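Local coordinates for protein cryptic loci regulator 2 (Schizosaccharomyces pombe 972h-, PDB 5IKJ) that promotes heterochromatic transcriptional silencing, acting upstream of histone deacetylases in the fission yeast SHREC repressor complex and helping to position nucleosomes, at residues Lys232-Thr237 and Ser241-Glu246; Pro460-Met465 and Trp495-Phe500. All coordinates share one frame; numbering follows the deposited sequence.

Contact 1: residues Lys232-Thr237 and Ser241-Glu246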
ATOM      1  N   LYS A 232      -1.108   3.391  -2.155  1.00 42.24           N
ATOM      2  CA  LYS A 232      -2.286   4.040  -2.717  1.00 49.24           C
ATOM      3  C   LYS A 232      -2.654   5.290  -1.928  1.00 50.15           C
ATOM      4  O   LYS A 232      -3.006   6.321  -2.513  1.00 55.54           O
ATOM      5  CB  LYS A 232      -3.452   3.053  -2.740  1.00 44.39           C
ATOM      6  CG  LYS A 232      -4.624   3.476  -3.606  1.00 45.63           C
ATOM      7  CD  LYS A 232      -5.675   2.377  -3.669  1.00 48.25           C
ATOM      8  CE  LYS A 232      -6.920   2.815  -4.427  1.00 48.50           C
ATOM      9  NZ  LYS A 232      -6.664   3.039  -5.878  1.00 52.81           N
ATOM     10  N   ASP A 233      -2.570   5.223  -0.598  1.00 52.97           N
ATOM     11  CA  ASP A 233      -2.925   6.381   0.215  1.00 43.78           C
ATOM     12  C   ASP A 233      -1.917   7.511   0.042  1.00 44.25           C
ATOM     13  O   ASP A 233      -2.297   8.686   0.005  1.00 43.96           O
ATOM     14  CB  ASP A 233      -3.034   5.979   1.686  1.00 54.12           C
ATOM     15  CG  ASP A 233      -4.191   5.033   1.949  1.00 48.00           C
ATOM     16  OD1 ASP A 233      -5.075   4.912   1.075  1.00 54.11           O
ATOM     17  OD2 ASP A 233      -4.218   4.414   3.033  1.00 57.08           O
ATOM     18  N   ASP A 234      -0.629   7.177  -0.077  1.00 43.42           N
ATOM     19  CA  ASP A 234       0.400   8.202  -0.215  1.00 40.64           C
ATOM     20  C   ASP A 234       0.409   8.848  -1.596  1.00 52.66           C
ATOM     21  O   ASP A 234       1.019   9.910  -1.763  1.00 45.92           O
ATOM     22  CB  ASP A 234       1.778   7.604   0.077  1.00 46.69           C
ATOM     23  CG  ASP A 234       2.042   7.444   1.564  1.00 51.04           C
ATOM     24  OD1 ASP A 234       1.105   7.646   2.366  1.00 43.67           O
ATOM     25  OD2 ASP A 234       3.189   7.112   1.931  1.00 47.95           O
ATOM     26  N   THR A 235      -0.240   8.235  -2.590  1.00 47.54           N
ATOM     27  CA  THR A 235      -0.235   8.764  -3.946  1.00 51.71           C
ATOM     28  C   THR A 235      -1.621   8.980  -4.539  1.00 51.21           C
ATOM     29  O   THR A 235      -1.724   9.658  -5.567  1.00 47.27           O
ATOM     30  CB  THR A 235       0.550   7.833  -4.885  1.00 41.79           C
ATOM     31  OG1 THR A 235      -0.130   6.578  -5.000  1.00 41.33           O
ATOM     32  CG2 THR A 235       1.960   7.595  -4.359  1.00 46.08           C
ATOM     33  N   TYR A 236      -2.681   8.439  -3.935  1.00 47.41           N
ATOM     34  CA  TYR A 236      -4.015   8.534  -4.513  1.00 45.48           C
ATOM     35  C   TYR A 236      -5.052   8.975  -3.485  1.00 53.09           C
ATOM     36  O   TYR A 236      -5.782   9.944  -3.716  1.00 56.77           O
ATOM     37  CB  TYR A 236      -4.411   7.188  -5.129  1.00 42.51           C
ATOM     38  CG  TYR A 236      -5.856   7.094  -5.566  1.00 49.40           C
ATOM     39  CD1 TYR A 236      -6.263   7.581  -6.801  1.00 52.75           C
ATOM     40  CD2 TYR A 236      -6.808   6.502  -4.749  1.00 51.71           C
ATOM     41  CE1 TYR A 236      -7.581   7.491  -7.204  1.00 48.93           C
ATOM     42  CE2 TYR A 236      -8.128   6.408  -5.143  1.00 54.50           C
ATOM     43  CZ  TYR A 236      -8.509   6.903  -6.371  1.00 49.81           C
ATOM     44  OH  TYR A 236      -9.823   6.808  -6.764  1.00 58.02           O
ATOM     45  N   THR A 237      -5.122   8.283  -2.346  1.00 52.13           N
ATOM     46  CA  THR A 237      -6.221   8.503  -1.408  1.00 55.86           C
ATOM     47  C   THR A 237      -5.985   9.734  -0.537  1.00 52.83           C
ATOM     48  O   THR A 237      -6.798  10.665  -0.526  1.00 52.36           O
ATOM     49  CB  THR A 237      -6.417   7.262  -0.535  1.00 53.11           C
ATOM     50  OG1 THR A 237      -6.139   6.084  -1.305  1.00 49.04           O
ATOM     51  CG2 THR A 237      -7.846   7.194  -0.024  1.00 55.32           C
ATOM     52  N   SER A 241       0.263  14.754   2.586  1.00 52.94           N
ATOM     53  CA  SER A 241       0.442  14.269   3.948  1.00 58.77           C
ATOM     54  C   SER A 241       1.904  13.897   4.152  1.00 59.84           C
ATOM     55  O   SER A 241       2.687  13.818   3.202  1.00 53.62           O
ATOM     56  CB  SER A 241      -0.462  13.064   4.220  1.00 64.26           C
ATOM     57  OG  SER A 241      -0.195  12.021   3.297  1.00 58.43           O
ATOM     58  N   TYR A 242       2.259  13.674   5.413  1.00 49.27           N
ATOM     59  CA  TYR A 242       3.557  13.125   5.769  1.00 46.36           C
ATOM     60  C   TYR A 242       3.460  11.607   5.871  1.00 41.71           C
ATOM     61  O   TYR A 242       2.392  11.042   6.117  1.00 45.90           O
ATOM     62  CB  TYR A 242       4.055  13.731   7.081  1.00 51.41           C
ATOM     63  CG  TYR A 242       4.382  15.198   6.951  1.00 47.02           C
ATOM     64  CD1 TYR A 242       5.648  15.614   6.560  1.00 48.47           C
ATOM     65  CD2 TYR A 242       3.422  16.172   7.199  1.00 56.03           C
ATOM     66  CE1 TYR A 242       5.951  16.955   6.430  1.00 54.32           C
ATOM     67  CE2 TYR A 242       3.718  17.516   7.071  1.00 45.24           C
ATOM     68  CZ  TYR A 242       4.982  17.901   6.687  1.00 41.14           C
ATOM     69  OH  TYR A 242       5.277  19.238   6.557  1.00 53.00           O
ATOM     70  N   ARG A 243       4.598  10.947   5.671  1.00 48.96           N
ATOM     71  CA  ARG A 243       4.617   9.516   5.409  1.00 57.77           C
ATOM     72  C   ARG A 243       5.354   8.767   6.512  1.00 44.84           C
ATOM     73  O   ARG A 243       6.286   9.286   7.133  1.00 52.27           O
ATOM     74  CB  ARG A 243       5.249   9.231   4.041  1.00 53.72           C
ATOM     75  CG  ARG A 243       4.425   9.812   2.904  1.00 52.04           C
ATOM     76  CD  ARG A 243       5.119   9.747   1.558  1.00 44.44           C
ATOM     77  NE  ARG A 243       4.201  10.120   0.484  1.00 44.97           N
ATOM     78  CZ  ARG A 243       4.567  10.389  -0.766  1.00 52.01           C
ATOM     79  NH1 ARG A 243       5.844  10.337  -1.121  1.00 34.62           N
ATOM     80  NH2 ARG A 243       3.648  10.718  -1.664  1.00 40.12           N
ATOM     81  N   LEU A 244       4.910   7.535   6.742  1.00 55.46           N
ATOM     82  CA  LEU A 244       5.442   6.714   7.820  1.00 46.50           C
ATOM     83  C   LEU A 244       6.934   6.485   7.634  1.00 50.13           C
ATOM     84  O   LEU A 244       7.373   6.001   6.585  1.00 54.56           O
ATOM     85  CB  LEU A 244       4.694   5.381   7.860  1.00 43.22           C
ATOM     86  CG  LEU A 244       3.198   5.491   8.163  1.00 44.52           C
ATOM     87  CD1 LEU A 244       2.495   4.159   7.943  1.00 46.47           C
ATOM     88  CD2 LEU A 244       2.977   5.979   9.586  1.00 50.08           C
ATOM     89  N   GLY A 245       7.712   6.836   8.654  1.00 50.37           N
ATOM     90  CA  GLY A 245       9.148   6.674   8.619  1.00 48.52           C
ATOM     91  C   GLY A 245       9.924   7.895   8.181  1.00 43.02           C
ATOM     92  O   GLY A 245      11.161   7.860   8.198  1.00 51.04           O
ATOM     93  N   GLU A 246       9.249   8.974   7.792  1.00 51.80           N
ATOM     94  CA  GLU A 246       9.943  10.170   7.342  1.00 51.63           C
ATOM     95  C   GLU A 246      10.484  10.962   8.525  1.00 60.25           C
ATOM     96  O   GLU A 246       9.911  10.962   9.618  1.00 49.65           O
ATOM     97  CB  GLU A 246       9.016  11.063   6.519  1.00 56.46           C
ATOM     98  CG  GLU A 246       8.560  10.459   5.206  1.00 51.59           C
ATOM     99  CD  GLU A 246       7.953  11.491   4.276  1.00 57.67           C
ATOM    100  OE1 GLU A 246       8.368  11.547   3.099  1.00 51.86           O
ATOM    101  OE2 GLU A 246       7.067  12.250   4.722  1.00 54.68           O
TER
HETATM  102  O   HOH W   1       3.430   6.170   4.592  1.00 53.53           O

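Contact 2: residues Pro460-Met465 and Trp495-Phe500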
ATOM      1  N   PRO A 460      -3.768  12.190 -12.803  1.00 61.62           N
ATOM      2  CA  PRO A 460      -4.032  11.361 -11.625  1.00 58.11           C
ATOM      3  C   PRO A 460      -4.886  12.113 -10.618  1.00 56.42           C
ATOM      4  O   PRO A 460      -4.918  13.345 -10.580  1.00 53.68           O
ATOM      5  CB  PRO A 460      -2.635  11.065 -11.066  1.00 54.38           C
ATOM      6  CG  PRO A 460      -1.749  12.111 -11.650  1.00 56.93           C
ATOM      7  CD  PRO A 460      -2.329  12.441 -12.988  1.00 55.34           C
ATOM      8  N   ARG A 461      -5.596  11.342  -9.791  1.00 59.30           N
ATOM      9  CA  ARG A 461      -6.523  11.936  -8.834  1.00 55.14           C
ATOM     10  C   ARG A 461      -5.831  12.982  -7.969  1.00 62.12           C
ATOM     11  O   ARG A 461      -6.412  14.028  -7.658  1.00 66.49           O
ATOM     12  CB  ARG A 461      -7.137  10.843  -7.959  1.00 63.99           C
ATOM     13  CG  ARG A 461      -8.373  11.288  -7.200  1.00 65.00           C
ATOM     14  CD  ARG A 461      -8.206  11.092  -5.707  1.00 59.46           C
ATOM     15  NE  ARG A 461      -9.341  11.624  -4.960  1.00 69.52           N
ATOM     16  CZ  ARG A 461      -9.327  11.879  -3.655  1.00 66.92           C
ATOM     17  NH1 ARG A 461      -8.230  11.662  -2.941  1.00 61.27           N
ATOM     18  NH2 ARG A 461     -10.411  12.361  -3.063  1.00 73.07           N
ATOM     19  N   ARG A 462      -4.585  12.715  -7.573  1.00 57.26           N
ATOM     20  CA  ARG A 462      -3.844  13.656  -6.740  1.00 52.02           C
ATOM     21  C   ARG A 462      -3.773  15.031  -7.393  1.00 57.37           C
ATOM     22  O   ARG A 462      -4.029  16.052  -6.743  1.00 61.29           O
ATOM     23  CB  ARG A 462      -2.443  13.103  -6.472  1.00 51.78           C
ATOM     24  CG  ARG A 462      -1.537  13.992  -5.635  1.00 47.01           C
ATOM     25  CD  ARG A 462      -0.184  13.321  -5.458  1.00 55.77           C
ATOM     26  NE  ARG A 462       0.691  14.015  -4.519  1.00 48.22           N
ATOM     27  CZ  ARG A 462       1.920  13.608  -4.210  1.00 52.66           C
ATOM     28  NH1 ARG A 462       2.421  12.513  -4.768  1.00 50.71           N
ATOM     29  NH2 ARG A 462       2.652  14.295  -3.345  1.00 49.50           N
ATOM     30  N   LEU A 463      -3.428  15.080  -8.681  1.00 60.43           N
ATOM     31  CA  LEU A 463      -3.312  16.362  -9.368  1.00 59.65           C
ATOM     32  C   LEU A 463      -4.674  16.959  -9.704  1.00 56.69           C
ATOM     33  O   LEU A 463      -4.819  18.186  -9.718  1.00 56.01           O
ATOM     34  CB  LEU A 463      -2.475  16.205 -10.639  1.00 59.70           C
ATOM     35  CG  LEU A 463      -0.981  15.934 -10.436  1.00 54.63           C
ATOM     36  CD1 LEU A 463      -0.278  15.791 -11.778  1.00 61.10           C
ATOM     37  CD2 LEU A 463      -0.316  17.029  -9.610  1.00 58.05           C
ATOM     38  N   GLN A 464      -5.676  16.121  -9.981  1.00 51.95           N
ATOM     39  CA  GLN A 464      -7.030  16.632 -10.158  1.00 63.43           C
ATOM     40  C   GLN A 464      -7.480  17.417  -8.933  1.00 67.48           C
ATOM     41  O   GLN A 464      -8.125  18.464  -9.057  1.00 79.71           O
ATOM     42  CB  GLN A 464      -8.002  15.483 -10.428  1.00 62.60           C
ATOM     43  CG  GLN A 464      -7.816  14.782 -11.764  1.00 61.99           C
ATOM     44  CD  GLN A 464      -8.756  13.600 -11.928  1.00 64.02           C
ATOM     45  OE1 GLN A 464      -9.497  13.252 -11.008  1.00 71.70           O
ATOM     46  NE2 GLN A 464      -8.727  12.978 -13.101  1.00 71.72           N
ATOM     47  N   MET A 465      -7.145  16.924  -7.739  1.00 61.23           N
ATOM     48  CA  MET A 465      -7.562  17.596  -6.514  1.00 62.93           C
ATOM     49  C   MET A 465      -6.761  18.870  -6.283  1.00 65.74           C
ATOM     50  O   MET A 465      -7.318  19.893  -5.869  1.00 67.92           O
ATOM     51  CB  MET A 465      -7.419  16.642  -5.327  1.00 64.81           C
ATOM     52  CG  MET A 465      -8.410  15.485  -5.344  1.00 65.42           C
ATOM     53  SD  MET A 465     -10.127  16.005  -5.132  1.00 74.41           S
ATOM     54  CE  MET A 465     -10.069  16.770  -3.511  1.00 66.28           C
ATOM     55  N   TRP A 495       7.920  15.987  -4.495  1.00 55.92           N
ATOM     56  CA  TRP A 495       7.136  17.155  -4.866  1.00 53.28           C
ATOM     57  C   TRP A 495       5.979  17.286  -3.886  1.00 54.38           C
ATOM     58  O   TRP A 495       5.284  16.304  -3.604  1.00 53.94           O
ATOM     59  CB  TRP A 495       6.613  17.025  -6.298  1.00 50.13           C
ATOM     60  CG  TRP A 495       5.680  18.123  -6.725  1.00 50.94           C
ATOM     61  CD1 TRP A 495       6.012  19.278  -7.372  1.00 51.38           C
ATOM     62  CD2 TRP A 495       4.257  18.160  -6.546  1.00 48.80           C
ATOM     63  NE1 TRP A 495       4.886  20.031  -7.605  1.00 54.74           N
ATOM     64  CE2 TRP A 495       3.796  19.368  -7.106  1.00 49.42           C
ATOM     65  CE3 TRP A 495       3.332  17.291  -5.962  1.00 45.28           C
ATOM     66  CZ2 TRP A 495       2.450  19.727  -7.102  1.00 52.12           C
ATOM     67  CZ3 TRP A 495       1.994  17.650  -5.958  1.00 46.55           C
ATOM     68  CH2 TRP A 495       1.566  18.856  -6.524  1.00 54.88           C
ATOM     69  N   TYR A 496       5.784  18.489  -3.359  1.00 56.26           N
ATOM     70  CA  TYR A 496       4.719  18.752  -2.405  1.00 59.23           C
ATOM     71  C   TYR A 496       3.667  19.658  -3.029  1.00 52.33           C
ATOM     72  O   TYR A 496       3.973  20.517  -3.861  1.00 59.96           O
ATOM     73  CB  TYR A 496       5.266  19.395  -1.126  1.00 52.50           C
ATOM     74  CG  TYR A 496       6.216  18.516  -0.345  1.00 43.16           C
ATOM     75  CD1 TYR A 496       5.741  17.508   0.482  1.00 52.38           C
ATOM     76  CD2 TYR A 496       7.588  18.703  -0.425  1.00 47.11           C
ATOM     77  CE1 TYR A 496       6.606  16.707   1.200  1.00 55.45           C
ATOM     78  CE2 TYR A 496       8.460  17.908   0.289  1.00 46.72           C
ATOM     79  CZ  TYR A 496       7.964  16.911   1.100  1.00 44.46           C
ATOM     80  OH  TYR A 496       8.826  16.113   1.815  1.00 48.23           O
ATOM     81  N   GLU A 497       2.421  19.455  -2.612  1.00 49.00           N
ATOM     82  CA  GLU A 497       1.329  20.274  -3.104  1.00 59.87           C
ATOM     83  C   GLU A 497       1.643  21.747  -2.827  1.00 61.74           C
ATOM     84  O   GLU A 497       2.348  22.066  -1.865  1.00 60.91           O
ATOM     85  CB  GLU A 497       0.009  19.864  -2.445  1.00 54.26           C
ATOM     86  CG  GLU A 497      -0.496  18.475  -2.848  1.00 51.81           C
ATOM     87  CD  GLU A 497       0.314  17.349  -2.234  1.00 54.85           C
ATOM     88  OE1 GLU A 497       1.160  17.630  -1.359  1.00 57.17           O
ATOM     89  OE2 GLU A 497       0.107  16.182  -2.627  1.00 57.30           O
ATOM     90  N   PRO A 498       1.145  22.663  -3.662  1.00 61.90           N
ATOM     91  CA  PRO A 498       1.609  24.059  -3.562  1.00 67.18           C
ATOM     92  C   PRO A 498       1.302  24.712  -2.225  1.00 64.26           C
ATOM     93  O   PRO A 498       2.035  25.620  -1.812  1.00 57.16           O
ATOM     94  CB  PRO A 498       0.881  24.754  -4.721  1.00 62.77           C
ATOM     95  CG  PRO A 498      -0.309  23.903  -4.999  1.00 63.97           C
ATOM     96  CD  PRO A 498       0.093  22.496  -4.678  1.00 63.52           C
ATOM     97  N   TRP A 499       0.247  24.282  -1.533  1.00 57.27           N
ATOM     98  CA  TRP A 499      -0.065  24.819  -0.213  1.00 61.01           C
ATOM     99  C   TRP A 499       0.722  24.141   0.899  1.00 67.12           C
ATOM    100  O   TRP A 499       0.693  24.619   2.038  1.00 67.08           O
ATOM    101  CB  TRP A 499      -1.560  24.671   0.078  1.00 60.82           C
ATOM    102  CG  TRP A 499      -2.017  23.239   0.137  1.00 61.99           C
ATOM    103  CD1 TRP A 499      -1.865  22.370   1.181  1.00 63.39           C
ATOM    104  CD2 TRP A 499      -2.699  22.512  -0.891  1.00 66.12           C
ATOM    105  NE1 TRP A 499      -2.407  21.150   0.865  1.00 64.07           N
ATOM    106  CE2 TRP A 499      -2.927  21.210  -0.402  1.00 63.45           C
ATOM    107  CE3 TRP A 499      -3.140  22.836  -2.178  1.00 65.01           C
ATOM    108  CZ2 TRP A 499      -3.577  20.233  -1.153  1.00 61.82           C
ATOM    109  CZ3 TRP A 499      -3.785  21.864  -2.923  1.00 66.15           C
ATOM    110  CH2 TRP A 499      -3.997  20.579  -2.409  1.00 66.80           C
ATOM    111  N   PHE A 500       1.426  23.049   0.593  1.00 72.84           N
ATOM    112  CA  PHE A 500       1.999  22.206   1.635  1.00 66.99           C
ATOM    113  C   PHE A 500       3.094  22.919   2.418  1.00 68.04           C
ATOM    114  O   PHE A 500       3.288  22.631   3.604  1.00 66.69           O
ATOM    115  CB  PHE A 500       2.547  20.923   1.009  1.00 64.57           C
ATOM    116  CG  PHE A 500       2.851  19.840   2.004  1.00 53.21           C
ATOM    117  CD1 PHE A 500       1.847  19.008   2.469  1.00 54.18           C
ATOM    118  CD2 PHE A 500       4.141  19.647   2.465  1.00 55.70           C
ATOM    119  CE1 PHE A 500       2.124  18.008   3.381  1.00 57.34           C
ATOM    120  CE2 PHE A 500       4.423  18.648   3.376  1.00 52.44           C
ATOM    121  CZ  PHE A 500       3.414  17.827   3.832  1.00 47.05           C
TER
HETATM  122  O   HOH W   2       5.241  13.406  -2.955  1.00 52.77           O

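Contact 1: residues Lys232-Thr237 and Ser241-Glu246
R243 reaches back from the loop that follows helix 214-237 and lays its side chain against D234 on the last turns of that helix. Its NH2 donates to the D234 backbone O over 2.8 Å, arriving above the carbonyl plane along a bent path (N-H...O 140°). With CG anti to its own carbonyl carbon (chi1 -64°) and the chain extended from CG to NE, R243 carries its guanidinium past the D234 carboxylate, whose OD2 lies 3.1 Å from CG of R243. The two planes are only 14° apart, but OD2 of D234 lies well out of the guanidinium plane; at 3.5 Å from NE of R243 the salt bridge acts through charge alone. OD1 of D234 is in a salt bridge with R264, OD2 accepts from the W390 indole, and water 1 links OD2 to the backbone N of L244. The carbonyl that R243 takes lies where the helix widens into a pi-type turn at 233-237. An arginine suits the place: NH2 serves this carbonyl while NH1 forms a salt bridge with D393 and a hydrogen bond to the backbone O of K388. A leucine here would probably leave the D234 carbonyl without this donor and OD2 of D393 without its arginine, though R462 also holds that acid. Beyond R243 a type II turn runs to E246, whose OE2 accepts from the backbone N of R243 (2.9 Å).

Contact 2: residues Pro460-Met465 and Trp495-Phe500
Two nitrogens of R462 close on a single oxygen of E497 in a salt bridge made of two hydrogen bonds, and this side-on grip is the tight part of the contact. NE of R462 lies 2.9 Å from OE2 of E497 with an N-H...O angle of 157°, whereas NH2 of R462 reaches the same OE2 at 3.2 Å, less straight. The oxygen is nearly in the guanidinium plane, yet both donors approach it from one face of the carboxylate, whose plane is turned 32° away. R462 spans the gap because its chain is extended, with CG anti to the backbone N (chi1 179°); E497 meets it by bending at chi2. The CE3 edge of the W495 indole lies over one face of the guanidinium, 4.0 Å from NH2 of R462, an edge contact and no stack. A long apolar arm with a flat, charged end suits a place between an acid and the edge of an indole. The packing is looser where CD2 of L463 touches CH2 of W495 at 4.1 Å, and on the side of water 2, which accepts from NH2 of R462 and also lies within hydrogen-bonding reach of the W495 backbone O, a carbonyl that NH2 itself approaches at too poor an angle to bond. NH1 of R462 forms a salt bridge with D393. Around the contact, strand 394-397 brings L394 against R462, L463 and W495, while W499 packs on V466 and L469 farther along helix 461-469 and on F284 and V285 of helix 278-285.

How the contacts relate
Contact 1 and contact 2 lie side by side, their centres about 12 Å apart, although contact 1 closes in the chain long before contact 2 opens. D393 joins them, receiving R243 from 241-246 on OD2 and R462 from 460-465 on OD1. That shared acid probably offsets the closeness of the two cations, whose R243 NH2 and R462 NH1 are 3.8 Å apart. A second link runs from R461 NH1 to the backbone O of Y236, a probable hydrogen bond of 3.1 Å, and the rings of Y242 and F500 meet as a third. Neither contact includes any of the zinc ligands, H189, C204, C206 and C209.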